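Type C neurotoxin (Clostridium botulinum, PDB 4F83) probably binds receptors on nerve cells through the two-domain receptor-binding region of a clostridial neurotoxin, a lectin-like jelly-roll domain followed by a beta-trefoil. Local coordinates at residues W111-I116 against I145-M150; I53-N58 against D176-F181; I75-D80 against K139-T144; E30-V35 against S46-K51. All blocks are in the same frame, centred on the assembly; numbering follows the deposited sequence.

Contact 1 (W111-I116 against I145-M150); sequences WILQDI and ITNNIM
The indole of W111 turns one face to I145, whose CG2 sits over the five-membered ring, 3.6 Å from its centroid and only 7° off the normal. This CH-pi contact is the tight part of the interface. I145 places CG2 anti to its backbone N, which carries that methyl to the face of the ring, while CD1 runs on to the six-membered part and meets W111 CE3 at 3.8 Å. Beside it, W111 NE1 gives a weak, bent hydrogen bond to N147 OD1, 3.2 Å long with 134° at the hydrogen; the amide plane is inclined to the indole. N147 ND2, 3.8 Å from W111 CZ2, is hydrogen-bonded to S69 OG, which probably fixes which end of the amide meets NE1. The strands 111-114 and 145-148 belong to two different sheets of the lectin-like, concanavalin-clan domain and run about 10 Å apart at 21°, so side chains alone bridge the layers, as in a beta sandwich. W100 stacks on W111, and M153 touches W111, L113 and N147. Toward the strand ends the packing thins: L113 CD2 reaches I149 CD1 at 4.2 Å, and I149 is already partly exposed.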
loop_
_atom_site.group_PDB
_atom_site.type_symbol
_atom_site.label_atom_id
_atom_site.label_comp_id
_atom_site.label_asym_id
_atom_site.label_seq_id
_atom_site.Cartn_x
_atom_site.Cartn_y
_atom_site.Cartn_z
ATOM N N TRP A 111 14.103 2.806 -15.339
ATOM C CA TRP A 111 13.531 2.761 -16.678
ATOM C C TRP A 111 14.655 3.045 -17.642
ATOM O O TRP A 111 15.382 4.017 -17.472
ATOM C CB TRP A 111 12.469 3.839 -16.808
ATOM C CG TRP A 111 12.009 4.108 -18.229
ATOM C CD1 TRP A 111 12.444 5.096 -19.041
ATOM C CD2 TRP A 111 10.971 3.428 -18.932
ATOM N NE1 TRP A 111 11.749 5.082 -20.238
ATOM C CE2 TRP A 111 10.853 4.050 -20.205
ATOM C CE3 TRP A 111 10.139 2.338 -18.628
ATOM C CZ2 TRP A 111 9.939 3.622 -21.177
ATOM C CZ3 TRP A 111 9.208 1.926 -19.598
ATOM C CH2 TRP A 111 9.124 2.574 -20.854
ATOM N N ILE A 112 14.792 2.184 -18.650
ATOM C CA ILE A 112 15.899 2.258 -19.621
ATOM C C ILE A 112 15.309 2.406 -21.010
ATOM O O ILE A 112 14.433 1.619 -21.398
ATOM C CB ILE A 112 16.702 0.930 -19.599
ATOM C CG1 ILE A 112 17.165 0.580 -18.176
ATOM C CG2 ILE A 112 17.851 0.949 -20.604
ATOM C CD1 ILE A 112 18.022 1.549 -17.593
ATOM N N LEU A 113 15.800 3.382 -21.770
ATOM C CA LEU A 113 15.444 3.517 -23.193
ATOM C C LEU A 113 16.737 3.426 -24.011
ATOM O O LEU A 113 17.680 4.163 -23.756
ATOM C CB LEU A 113 14.797 4.886 -23.435
ATOM C CG LEU A 113 14.240 5.143 -24.844
ATOM C CD1 LEU A 113 13.135 4.184 -25.164
ATOM C CD2 LEU A 113 13.731 6.603 -24.972
ATOM N N GLN A 114 16.748 2.557 -25.007
ATOM C CA GLN A 114 17.996 2.172 -25.703
ATOM C C GLN A 114 17.849 2.304 -27.226
ATOM O O GLN A 114 16.862 1.834 -27.824
ATOM C CB GLN A 114 18.327 0.734 -25.325
ATOM C CG GLN A 114 19.661 0.224 -25.842
ATOM C CD GLN A 114 20.087 -0.993 -25.098
ATOM O OE1 GLN A 114 20.337 -0.936 -23.893
ATOM N NE2 GLN A 114 20.155 -2.116 -25.793
ATOM N N ASP A 115 18.855 2.895 -27.855
ATOM C CA ASP A 115 18.820 3.116 -29.311
ATOM C C ASP A 115 19.457 1.971 -30.077
ATOM O O ASP A 115 19.936 1.003 -29.475
ATOM C CB ASP A 115 19.394 4.482 -29.698
ATOM C CG ASP A 115 20.921 4.571 -29.580
ATOM O OD1 ASP A 115 21.623 3.533 -29.549
ATOM O OD2 ASP A 115 21.421 5.718 -29.527
ATOM N N ILE A 116 19.438 2.078 -31.401
ATOM C CA ILE A 116 19.866 0.973 -32.254
ATOM C C ILE A 116 21.369 0.710 -32.222
ATOM O O ILE A 116 21.834 -0.275 -32.803
ATOM C CB ILE A 116 19.313 1.101 -33.694
ATOM C CG1 ILE A 116 19.544 2.503 -34.273
ATOM C CG2 ILE A 116 17.816 0.805 -33.685
ATOM C CD1 ILE A 116 21.039 2.915 -34.510
ATOM N N ILE A 145 5.918 6.888 -16.292
ATOM C CA ILE A 145 7.075 7.335 -17.057
ATOM C C ILE A 145 6.491 8.029 -18.292
ATOM O O ILE A 145 5.596 7.462 -18.991
ATOM C CB ILE A 145 7.980 6.168 -17.525
ATOM C CG1 ILE A 145 8.551 5.373 -16.330
ATOM C CG2 ILE A 145 9.125 6.714 -18.371
ATOM C CD1 ILE A 145 7.853 4.051 -16.157
ATOM N N THR A 146 6.926 9.255 -18.544
ATOM C CA THR A 146 6.521 9.892 -19.819
ATOM C C THR A 146 7.770 10.074 -20.689
ATOM O O THR A 146 8.904 10.214 -20.168
ATOM C CB THR A 146 5.748 11.219 -19.617
ATOM O OG1 THR A 146 6.620 12.218 -19.062
ATOM C CG2 THR A 146 4.486 11.044 -18.691
ATOM N N ASN A 147 7.583 10.000 -22.015
ATOM C CA ASN A 147 8.711 10.107 -22.947
ATOM C C ASN A 147 8.295 11.002 -24.094
ATOM O O ASN A 147 7.206 10.842 -24.647
ATOM C CB ASN A 147 9.118 8.729 -23.529
ATOM C CG ASN A 147 9.371 7.660 -22.446
ATOM O OD1 ASN A 147 10.498 7.501 -21.984
ATOM N ND2 ASN A 147 8.310 6.922 -22.052
ATOM N N ASN A 148 9.165 11.936 -24.457
ATOM C CA ASN A 148 8.970 12.712 -25.667
ATOM C C ASN A 148 10.308 12.715 -26.395
ATOM O O ASN A 148 11.311 13.232 -25.892
ATOM C CB ASN A 148 8.516 14.136 -25.356
ATOM C CG ASN A 148 7.960 14.834 -26.574
ATOM O OD1 ASN A 148 8.569 14.815 -27.642
ATOM N ND2 ASN A 148 6.769 15.417 -26.431
ATOM N N ILE A 149 10.334 12.046 -27.539
ATOM C CA ILE A 149 11.594 11.593 -28.120
ATOM C C ILE A 149 12.448 12.790 -28.550
ATOM O O ILE A 149 13.668 12.658 -28.736
ATOM C CB ILE A 149 11.336 10.600 -29.302
ATOM C CG1 ILE A 149 12.576 9.711 -29.592
ATOM C CG2 ILE A 149 10.851 11.360 -30.527
ATOM C CD1 ILE A 149 12.964 8.757 -28.452
ATOM N N MET A 150 11.810 13.965 -28.665
ATOM C CA MET A 150 12.512 15.203 -28.983
ATOM C C MET A 150 12.978 15.967 -27.741
ATOM O O MET A 150 13.528 17.078 -27.855
ATOM C CB MET A 150 11.610 16.129 -29.808
ATOM C CG MET A 150 10.906 15.462 -30.978
ATOM S SD MET A 150 12.080 15.060 -32.291
ATOM C CE MET A 150 12.445 16.708 -32.936
#

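Contact 2 (I53-N58 against D176-F181); sequences IVNLNN and DKTIVF
A small three-stranded antiparallel sheet in the lectin-like domain has strand 51-55 at its centre, and this contact is its pairing with the outer strand 178-181. V54 and I179 form a hydrogen-bonded pair: V54 N to I179 O and I179 N to V54 O are both 2.8 Å. Just past the strand, L56 N still bonds to K177 O at 2.8 Å. The two faces differ. V54 and I179 turn to the buried side; L56 packs there too, L8 touches all three, and V54 CG2 meets F181 CE1 at 4.0 Å. On the other face, I53 CG2 lies alongside T178 CG2, and N55 stands next to T178, both side chains pointing the same way. D176 OD1 accepts from T178 N, an Asx turn leading into the strand, and also forms a salt bridge with K95. K177 rises past N58, its CB 3.6 Å from N58 OD1, and bends at its last torsion (chi4 69°) to bring the ammonium back over N55. Two donors thus grip one amide oxygen from opposite faces of its plane: T178 OG1 at 2.7 Å and K177 NZ at 2.8 Å from N55 OD1.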
loop_
_atom_site.group_PDB
_atom_site.type_symbol
_atom_site.label_atom_id
_atom_site.label_comp_id
_atom_site.label_asym_id
_atom_site.label_seq_id
_atom_site.Cartn_x
_atom_site.Cartn_y
_atom_site.Cartn_z
ATOM N N ILE A 53 3.502 -12.518 -21.768
ATOM C CA ILE A 53 4.045 -12.074 -23.033
ATOM C C ILE A 53 2.953 -11.323 -23.776
ATOM O O ILE A 53 1.927 -11.889 -24.106
ATOM C CB ILE A 53 4.584 -13.279 -23.884
ATOM C CG1 ILE A 53 5.708 -13.996 -23.122
ATOM C CG2 ILE A 53 5.125 -12.802 -25.227
ATOM C CD1 ILE A 53 6.094 -15.313 -23.731
ATOM N N VAL A 54 3.171 -10.039 -23.990
ATOM C CA VAL A 54 2.239 -9.203 -24.743
ATOM C C VAL A 54 2.785 -8.956 -26.132
ATOM O O VAL A 54 3.933 -8.535 -26.285
ATOM C CB VAL A 54 1.983 -7.852 -24.011
ATOM C CG1 VAL A 54 1.069 -6.950 -24.836
ATOM C CG2 VAL A 54 1.359 -8.126 -22.626
ATOM N N ASN A 55 1.955 -9.223 -27.154
ATOM C CA ASN A 55 2.267 -8.843 -28.518
ATOM C C ASN A 55 1.277 -7.826 -29.053
ATOM O O ASN A 55 0.102 -8.148 -29.292
ATOM C CB ASN A 55 2.342 -10.088 -29.436
ATOM C CG ASN A 55 3.706 -10.713 -29.411
ATOM O OD1 ASN A 55 4.629 -10.233 -30.070
ATOM N ND2 ASN A 55 3.874 -11.727 -28.572
ATOM N N LEU A 56 1.749 -6.594 -29.239
ATOM C CA LEU A 56 0.897 -5.528 -29.746
ATOM C C LEU A 56 0.587 -5.764 -31.192
ATOM O O LEU A 56 1.408 -6.330 -31.916
ATOM C CB LEU A 56 1.581 -4.166 -29.612
ATOM C CG LEU A 56 1.924 -3.703 -28.205
ATOM C CD1 LEU A 56 2.624 -2.351 -28.292
ATOM C CD2 LEU A 56 0.674 -3.608 -27.367
ATOM N N ASN A 57 -0.612 -5.332 -31.607
ATOM C CA ASN A 57 -0.913 -5.164 -33.021
ATOM C C ASN A 57 0.136 -4.201 -33.505
ATOM O O ASN A 57 0.170 -3.027 -33.104
ATOM C CB ASN A 57 -2.314 -4.581 -33.232
ATOM C CG ASN A 57 -2.579 -4.222 -34.677
ATOM O OD1 ASN A 57 -1.691 -3.763 -35.390
ATOM N ND2 ASN A 57 -3.811 -4.437 -35.123
ATOM N N ASN A 58 1.043 -4.729 -34.311
ATOM C CA ASN A 58 2.178 -3.978 -34.770
ATOM C C ASN A 58 1.815 -2.620 -35.355
ATOM O O ASN A 58 2.594 -1.677 -35.239
ATOM C CB ASN A 58 2.950 -4.764 -35.836
ATOM C CG ASN A 58 4.355 -4.223 -36.032
ATOM O OD1 ASN A 58 5.043 -3.916 -35.050
ATOM N ND2 ASN A 58 4.783 -4.090 -37.287
ATOM N N ASP A 176 9.612 -2.294 -29.867
ATOM C CA ASP A 176 9.419 -3.740 -29.955
ATOM C C ASP A 176 7.922 -3.963 -29.729
ATOM O O ASP A 176 7.353 -3.466 -28.754
ATOM C CB ASP A 176 10.256 -4.343 -28.803
ATOM C CG ASP A 176 10.267 -5.866 -28.747
ATOM O OD1 ASP A 176 9.550 -6.550 -29.534
ATOM O OD2 ASP A 176 11.019 -6.371 -27.849
ATOM N N LYS A 177 7.271 -4.672 -30.652
ATOM C CA LYS A 177 5.847 -4.962 -30.492
ATOM C C LYS A 177 5.614 -5.979 -29.360
ATOM O O LYS A 177 4.493 -6.119 -28.867
ATOM C CB LYS A 177 5.242 -5.454 -31.822
ATOM C CG LYS A 177 5.577 -6.891 -32.154
ATOM C CD LYS A 177 4.844 -7.338 -33.436
ATOM C CE LYS A 177 5.189 -8.791 -33.823
ATOM N NZ LYS A 177 4.619 -9.782 -32.848
ATOM N N THR A 178 6.670 -6.703 -28.975
ATOM C CA THR A 178 6.586 -7.676 -27.869
ATOM C C THR A 178 7.061 -7.054 -26.534
ATOM O O THR A 178 8.081 -6.342 -26.485
ATOM C CB THR A 178 7.436 -8.924 -28.161
ATOM O OG1 THR A 178 7.117 -9.439 -29.462
ATOM C CG2 THR A 178 7.184 -10.025 -27.121
ATOM N N ILE A 179 6.334 -7.365 -25.457
ATOM C CA ILE A 179 6.673 -6.887 -24.119
ATOM C C ILE A 179 6.577 -8.094 -23.206
ATOM O O ILE A 179 5.521 -8.734 -23.141
ATOM C CB ILE A 179 5.667 -5.861 -23.638
ATOM C CG1 ILE A 179 5.583 -4.705 -24.656
ATOM C CG2 ILE A 179 6.023 -5.365 -22.187
ATOM C CD1 ILE A 179 4.393 -3.798 -24.440
ATOM N N VAL A 180 7.669 -8.410 -22.528
ATOM C CA VAL A 180 7.714 -9.596 -21.657
ATOM C C VAL A 180 7.847 -9.194 -20.196
ATOM O O VAL A 180 8.793 -8.509 -19.806
ATOM C CB VAL A 180 8.847 -10.539 -22.061
ATOM C CG1 VAL A 180 8.915 -11.746 -21.093
ATOM C CG2 VAL A 180 8.674 -11.001 -23.542
ATOM N N PHE A 181 6.876 -9.625 -19.398
ATOM C CA PHE A 181 6.850 -9.355 -17.976
ATOM C C PHE A 181 7.350 -10.612 -17.304
ATOM O O PHE A 181 6.838 -11.693 -17.579
ATOM C CB PHE A 181 5.395 -9.138 -17.527
ATOM C CG PHE A 181 4.771 -7.858 -18.007
ATOM C CD1 PHE A 181 4.240 -7.752 -19.293
ATOM C CD2 PHE A 181 4.689 -6.746 -17.154
ATOM C CE1 PHE A 181 3.624 -6.534 -19.730
ATOM C CE2 PHE A 181 4.076 -5.546 -17.588
ATOM C CZ PHE A 181 3.542 -5.455 -18.870
#

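Contact 3 (I75-D80 against K139-T144); sequences IKISKD and KWFFVT
Strands 68-77 and 141-148 are antiparallel neighbours in the large sheet of the lectin-like domain, and I75 and F141 form a hydrogen-bonded pair where the two diverge. I75 N donates to F141 O at 3.0 Å, and F141 N returns a bond to I75 O at 2.9 Å, so the backbone N and O of both residues are satisfied. I75 O also receives a CA-H...O contact from W140. One step on, I77 N is too far from K139 O (4.7 Å) for a direct bond, and a water bridges them: it accepts from I77 N at 2.8 Å and donates to K139 O at 2.7 Å. The polar ends of the side chains find partners outside the pair. K76 NZ is held by N138 and by a salt bridge to D409, K139 NZ by H133 O, and W140 NE1 by N229. W140 O is met by Y354 OH and F142 N by N158, while S78 is the N-cap of helix 79-83, and its OG accepts from L81 N. The side-chain part of the contact is apolar. The chain of K76 passes over one face of the W140 indole, with CD 3.6 Å from the five-membered ring centroid and CB above the middle of the ring system. F141 has its CG between the backbone N and the carbonyl carbon (chi1 62°), which swings the ring alongside I75; there I75 CG2 lies over the ring face, 3.5 Å from F141 CZ.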
loop_
_atom_site.group_PDB
_atom_site.type_symbol
_atom_site.label_atom_id
_atom_site.label_comp_id
_atom_site.label_asym_id
_atom_site.label_seq_id
_atom_site.Cartn_x
_atom_site.Cartn_y
_atom_site.Cartn_z
ATOM N N ILE A 75 3.357 -0.862 -8.600
ATOM C CA ILE A 75 4.288 -1.962 -8.321
ATOM C C ILE A 75 4.488 -2.116 -6.816
ATOM O O ILE A 75 4.401 -1.135 -6.045
ATOM C CB ILE A 75 5.628 -1.745 -9.088
ATOM C CG1 ILE A 75 6.512 -3.008 -9.084
ATOM C CG2 ILE A 75 6.384 -0.470 -8.602
ATOM C CD1 ILE A 75 7.708 -2.853 -10.101
ATOM N N LYS A 76 4.747 -3.351 -6.421
ATOM C CA LYS A 76 4.979 -3.701 -5.021
ATOM C C LYS A 76 6.078 -4.752 -5.016
ATOM O O LYS A 76 5.927 -5.831 -5.599
ATOM C CB LYS A 76 3.676 -4.240 -4.404
ATOM C CG LYS A 76 3.816 -4.832 -2.959
ATOM C CD LYS A 76 2.388 -5.127 -2.405
ATOM C CE LYS A 76 2.446 -5.845 -1.043
ATOM N NZ LYS A 76 3.068 -7.201 -1.184
ATOM N N ILE A 77 7.213 -4.401 -4.408
ATOM C CA ILE A 77 8.421 -5.222 -4.530
ATOM C C ILE A 77 8.804 -5.812 -3.201
ATOM O O ILE A 77 8.992 -5.085 -2.217
ATOM C CB ILE A 77 9.600 -4.412 -5.141
ATOM C CG1 ILE A 77 9.156 -3.791 -6.473
ATOM C CG2 ILE A 77 10.818 -5.348 -5.353
ATOM C CD1 ILE A 77 9.858 -2.468 -6.830
ATOM N N SER A 78 8.953 -7.139 -3.154
ATOM C CA SER A 78 9.247 -7.818 -1.877
ATOM C C SER A 78 10.509 -7.282 -1.182
ATOM O O SER A 78 11.435 -6.748 -1.833
ATOM C CB SER A 78 9.355 -9.340 -2.040
ATOM O OG SER A 78 10.523 -9.696 -2.776
ATOM N N LYS A 79 10.540 -7.445 0.131
ATOM C CA LYS A 79 11.739 -7.075 0.900
ATOM C C LYS A 79 12.952 -7.868 0.369
ATOM O O LYS A 79 14.054 -7.311 0.165
ATOM C CB LYS A 79 11.514 -7.349 2.381
ATOM C CG LYS A 79 12.773 -7.152 3.245
ATOM C CD LYS A 79 12.441 -7.381 4.730
ATOM C CE LYS A 79 12.192 -8.858 5.014
ATOM N NZ LYS A 79 11.980 -9.075 6.445
ATOM N N ASP A 80 12.746 -9.167 0.139
ATOM C CA ASP A 80 13.795 -10.039 -0.408
ATOM C C ASP A 80 14.450 -9.442 -1.662
ATOM O O ASP A 80 15.683 -9.368 -1.755
ATOM C CB ASP A 80 13.198 -11.422 -0.730
ATOM C CG ASP A 80 14.251 -12.476 -0.965
ATOM O OD1 ASP A 80 15.414 -12.113 -1.252
ATOM O OD2 ASP A 80 13.935 -13.682 -0.818
ATOM N N LYS A 139 5.696 -2.018 -0.479
ATOM C CA LYS A 139 4.462 -1.199 -0.491
ATOM C C LYS A 139 4.073 -0.894 -1.923
ATOM O O LYS A 139 4.939 -0.617 -2.748
ATOM C CB LYS A 139 4.652 0.121 0.272
ATOM C CG LYS A 139 5.024 -0.060 1.745
ATOM C CD LYS A 139 5.177 1.305 2.461
ATOM C CE LYS A 139 5.695 1.103 3.893
ATOM N NZ LYS A 139 5.821 2.397 4.585
ATOM N N TRP A 140 2.767 -0.942 -2.213
ATOM C CA TRP A 140 2.287 -0.482 -3.531
ATOM C C TRP A 140 2.647 0.999 -3.733
ATOM O O TRP A 140 2.329 1.862 -2.886
ATOM C CB TRP A 140 0.760 -0.617 -3.627
ATOM C CG TRP A 140 0.243 -2.000 -3.723
ATOM C CD1 TRP A 140 -0.302 -2.753 -2.701
ATOM C CD2 TRP A 140 0.175 -2.811 -4.901
ATOM N NE1 TRP A 140 -0.712 -3.976 -3.189
ATOM C CE2 TRP A 140 -0.425 -4.040 -4.531
ATOM C CE3 TRP A 140 0.597 -2.631 -6.228
ATOM C CZ2 TRP A 140 -0.656 -5.073 -5.452
ATOM C CZ3 TRP A 140 0.350 -3.653 -7.155
ATOM C CH2 TRP A 140 -0.248 -4.859 -6.758
ATOM N N PHE A 141 3.276 1.310 -4.865
ATOM C CA PHE A 141 3.411 2.702 -5.269
ATOM C C PHE A 141 3.119 2.865 -6.743
ATOM O O PHE A 141 3.257 1.926 -7.513
ATOM C CB PHE A 141 4.778 3.327 -4.853
ATOM C CG PHE A 141 6.017 2.668 -5.483
ATOM C CD1 PHE A 141 6.632 1.548 -4.868
ATOM C CD2 PHE A 141 6.625 3.231 -6.606
ATOM C CE1 PHE A 141 7.808 1.015 -5.395
ATOM C CE2 PHE A 141 7.793 2.677 -7.146
ATOM C CZ PHE A 141 8.378 1.579 -6.546
ATOM N N PHE A 142 2.695 4.063 -7.113
ATOM C CA PHE A 142 2.234 4.324 -8.488
ATOM C C PHE A 142 3.352 4.948 -9.327
ATOM O O PHE A 142 3.932 5.963 -8.949
ATOM C CB PHE A 142 0.995 5.246 -8.459
ATOM C CG PHE A 142 0.470 5.596 -9.819
ATOM C CD1 PHE A 142 0.099 4.583 -10.747
ATOM C CD2 PHE A 142 0.325 6.943 -10.197
ATOM C CE1 PHE A 142 -0.402 4.919 -12.032
ATOM C CE2 PHE A 142 -0.181 7.276 -11.476
ATOM C CZ PHE A 142 -0.564 6.279 -12.376
ATOM N N VAL A 143 3.666 4.330 -10.455
ATOM C CA VAL A 143 4.774 4.779 -11.313
ATOM C C VAL A 143 4.200 5.336 -12.604
ATOM O O VAL A 143 3.261 4.767 -13.202
ATOM C CB VAL A 143 5.685 3.591 -11.677
ATOM C CG1 VAL A 143 6.810 4.024 -12.711
ATOM C CG2 VAL A 143 6.313 3.014 -10.386
ATOM N N THR A 144 4.751 6.445 -13.051
ATOM C CA THR A 144 4.422 6.897 -14.406
ATOM C C THR A 144 5.680 7.395 -15.079
ATOM O O THR A 144 6.442 8.189 -14.504
ATOM C CB THR A 144 3.379 8.029 -14.426
ATOM O OG1 THR A 144 2.280 7.696 -13.573
ATOM C CG2 THR A 144 2.849 8.241 -15.860
HETATM O O HOH W 1 7.325 -1.741 -3.395
#

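Contact 4 (E30-V35 against S46-K51); sequences EGDVQV and SSSGDK
E30 and K51 close the end of the antiparallel ladder between strands 26-30 and 51-55, in the three-stranded sheet of the lectin-like domain, and their side chains leave the same face and cross at a slant. E30 N donates to K51 O at 2.8 Å and K51 N to E30 O at 3.0 Å. Beyond the backbone pair the carboxylate stays with the aliphatic part of the lysine: E30 OE2 is 3.9 Å from K51 CD, while K51 NZ turns away, 6.1 Å from E30 OE2, so no salt bridge forms. Past G31, which takes a positive phi, the chain makes an inverse gamma turn centred on D32, with V33 N bonded to G31 O. D50 packs against this turn. Its CG lies between the backbone N and the carbonyl carbon (chi1 71°), which brings the carboxylate against the D32 carbonyl and across V33 at about a right angle; D50 OD2 is 3.5 Å from V33 CG2. D50 OD2 and D32 O, 3.2 Å apart, are both acceptors and do not bond. The other oxygen, OD1, faces back into its own loop and accepts from S46 N through its syn lone pair. S46 OG accepts from S48 N, an ST turn. At the solvent side S48 points at D32, its OG 3.3 Å from D32 CB, and a water donates to D32 O at 3.1 Å.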
loop_
_atom_site.group_PDB
_atom_site.type_symbol
_atom_site.label_atom_id
_atom_site.label_comp_id
_atom_site.label_asym_id
_atom_site.label_seq_id
_atom_site.Cartn_x
_atom_site.Cartn_y
_atom_site.Cartn_z
ATOM N N GLU A 30 2.338 -17.525 -18.923
ATOM C CA GLU A 30 3.195 -18.710 -18.847
ATOM C C GLU A 30 3.628 -18.987 -17.410
ATOM O O GLU A 30 3.898 -18.060 -16.639
ATOM C CB GLU A 30 4.438 -18.551 -19.724
ATOM C CG GLU A 30 4.145 -18.462 -21.208
ATOM C CD GLU A 30 5.400 -18.476 -22.063
ATOM O OE1 GLU A 30 5.281 -18.773 -23.281
ATOM O OE2 GLU A 30 6.503 -18.181 -21.534
ATOM N N GLY A 31 3.701 -20.266 -17.048
ATOM C CA GLY A 31 4.064 -20.626 -15.677
ATOM C C GLY A 31 3.082 -20.059 -14.660
ATOM O O GLY A 31 1.919 -19.837 -14.976
ATOM N N ASP A 32 3.568 -19.802 -13.445
ATOM C CA ASP A 32 2.712 -19.460 -12.295
ATOM C C ASP A 32 2.362 -17.991 -12.204
ATOM O O ASP A 32 2.844 -17.273 -11.309
ATOM C CB ASP A 32 3.376 -19.928 -10.972
ATOM C CG ASP A 32 2.530 -19.607 -9.726
ATOM O OD1 ASP A 32 3.084 -19.668 -8.601
ATOM O OD2 ASP A 32 1.324 -19.296 -9.861
ATOM N N VAL A 33 1.524 -17.519 -13.119
ATOM C CA VAL A 33 1.047 -16.166 -13.008
ATOM C C VAL A 33 -0.229 -16.196 -12.222
ATOM O O VAL A 33 -1.229 -16.710 -12.706
ATOM C CB VAL A 33 0.764 -15.507 -14.391
ATOM C CG1 VAL A 33 0.653 -14.012 -14.219
ATOM C CG2 VAL A 33 1.852 -15.847 -15.389
ATOM N N GLN A 34 -0.201 -15.660 -11.005
ATOM C CA GLN A 34 -1.419 -15.423 -10.250
ATOM C C GLN A 34 -1.850 -14.033 -10.635
ATOM O O GLN A 34 -1.018 -13.102 -10.582
ATOM C CB GLN A 34 -1.151 -15.450 -8.736
ATOM C CG GLN A 34 -0.470 -16.705 -8.214
ATOM C CD GLN A 34 0.085 -16.512 -6.795
ATOM O OE1 GLN A 34 -0.177 -15.478 -6.121
ATOM N NE2 GLN A 34 0.858 -17.486 -6.336
ATOM N N VAL A 35 -3.094 -13.913 -11.122
ATOM C CA VAL A 35 -3.719 -12.638 -11.490
ATOM C C VAL A 35 -4.925 -12.391 -10.590
ATOM O O VAL A 35 -5.553 -13.355 -10.099
ATOM C CB VAL A 35 -4.219 -12.627 -12.980
ATOM C CG1 VAL A 35 -3.063 -12.830 -13.953
ATOM C CG2 VAL A 35 -5.290 -13.678 -13.191
ATOM N N SER A 46 7.289 -13.865 -9.916
ATOM C CA SER A 46 8.120 -14.507 -8.898
ATOM C C SER A 46 9.280 -15.287 -9.497
ATOM O O SER A 46 9.414 -15.416 -10.726
ATOM C CB SER A 46 7.289 -15.442 -8.007
ATOM O OG SER A 46 6.827 -16.565 -8.724
ATOM N N SER A 47 10.099 -15.823 -8.606
ATOM C CA SER A 47 11.225 -16.660 -8.974
ATOM C C SER A 47 10.757 -18.021 -9.508
ATOM O O SER A 47 11.569 -18.877 -9.826
ATOM C CB SER A 47 12.113 -16.850 -7.754
ATOM O OG SER A 47 11.326 -17.202 -6.639
ATOM N N SER A 48 9.440 -18.207 -9.573
ATOM C CA SER A 48 8.812 -19.278 -10.364
ATOM C C SER A 48 9.256 -19.200 -11.814
ATOM O O SER A 48 9.268 -20.218 -12.529
ATOM C CB SER A 48 7.283 -19.113 -10.329
ATOM O OG SER A 48 6.635 -20.226 -10.925
ATOM N N GLY A 49 9.606 -17.992 -12.241
ATOM C CA GLY A 49 9.955 -17.687 -13.640
ATOM C C GLY A 49 8.729 -17.528 -14.526
ATOM O O GLY A 49 8.828 -17.609 -15.763
ATOM N N ASP A 50 7.567 -17.322 -13.901
ATOM C CA ASP A 50 6.322 -17.029 -14.637
ATOM C C ASP A 50 6.466 -15.775 -15.495
ATOM O O ASP A 50 7.267 -14.890 -15.185
ATOM C CB ASP A 50 5.101 -16.929 -13.708
ATOM C CG ASP A 50 5.108 -15.689 -12.829
ATOM O OD1 ASP A 50 6.038 -15.540 -12.007
ATOM O OD2 ASP A 50 4.144 -14.874 -12.933
ATOM N N LYS A 51 5.728 -15.746 -16.610
ATOM C CA LYS A 51 5.885 -14.676 -17.609
ATOM C C LYS A 51 4.541 -14.279 -18.146
ATOM O O LYS A 51 3.642 -15.112 -18.248
ATOM C CB LYS A 51 6.728 -15.149 -18.788
ATOM C CG LYS A 51 8.207 -15.325 -18.512
ATOM C CD LYS A 51 8.935 -15.687 -19.815
ATOM C CE LYS A 51 10.299 -16.344 -19.549
ATOM N NZ LYS A 51 11.072 -15.672 -18.451
HETATM O O HOH W 2 4.351 -16.628 -8.721
#

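How the contacts relate
All four contacts lie in the N-terminal, lectin-like domain. Contacts 1 and 3 share strand 141-148: contact 3 pairs its beginning with strand 68-77 inside one sheet, and contact 1 joins its far end to a second sheet, their centres about 22 Å apart. Contacts 2 and 4 touch directly on the three-stranded sheet, where I53 CD1 is 3.6 Å from E30 OE1 and F181 O is 3.7 Å from K51 CB; strand 51-55 runs from one into the other. Contacts 1 and 2 do not meet, their nearest atoms about 8 Å apart. Tetraethylene glycol, probably from the crystallisation liquor, lies about 3 Å from the N147 side chain in contact 1; in contact 2, D176 O is also hydrogen-bonded to tetraethylene glycol.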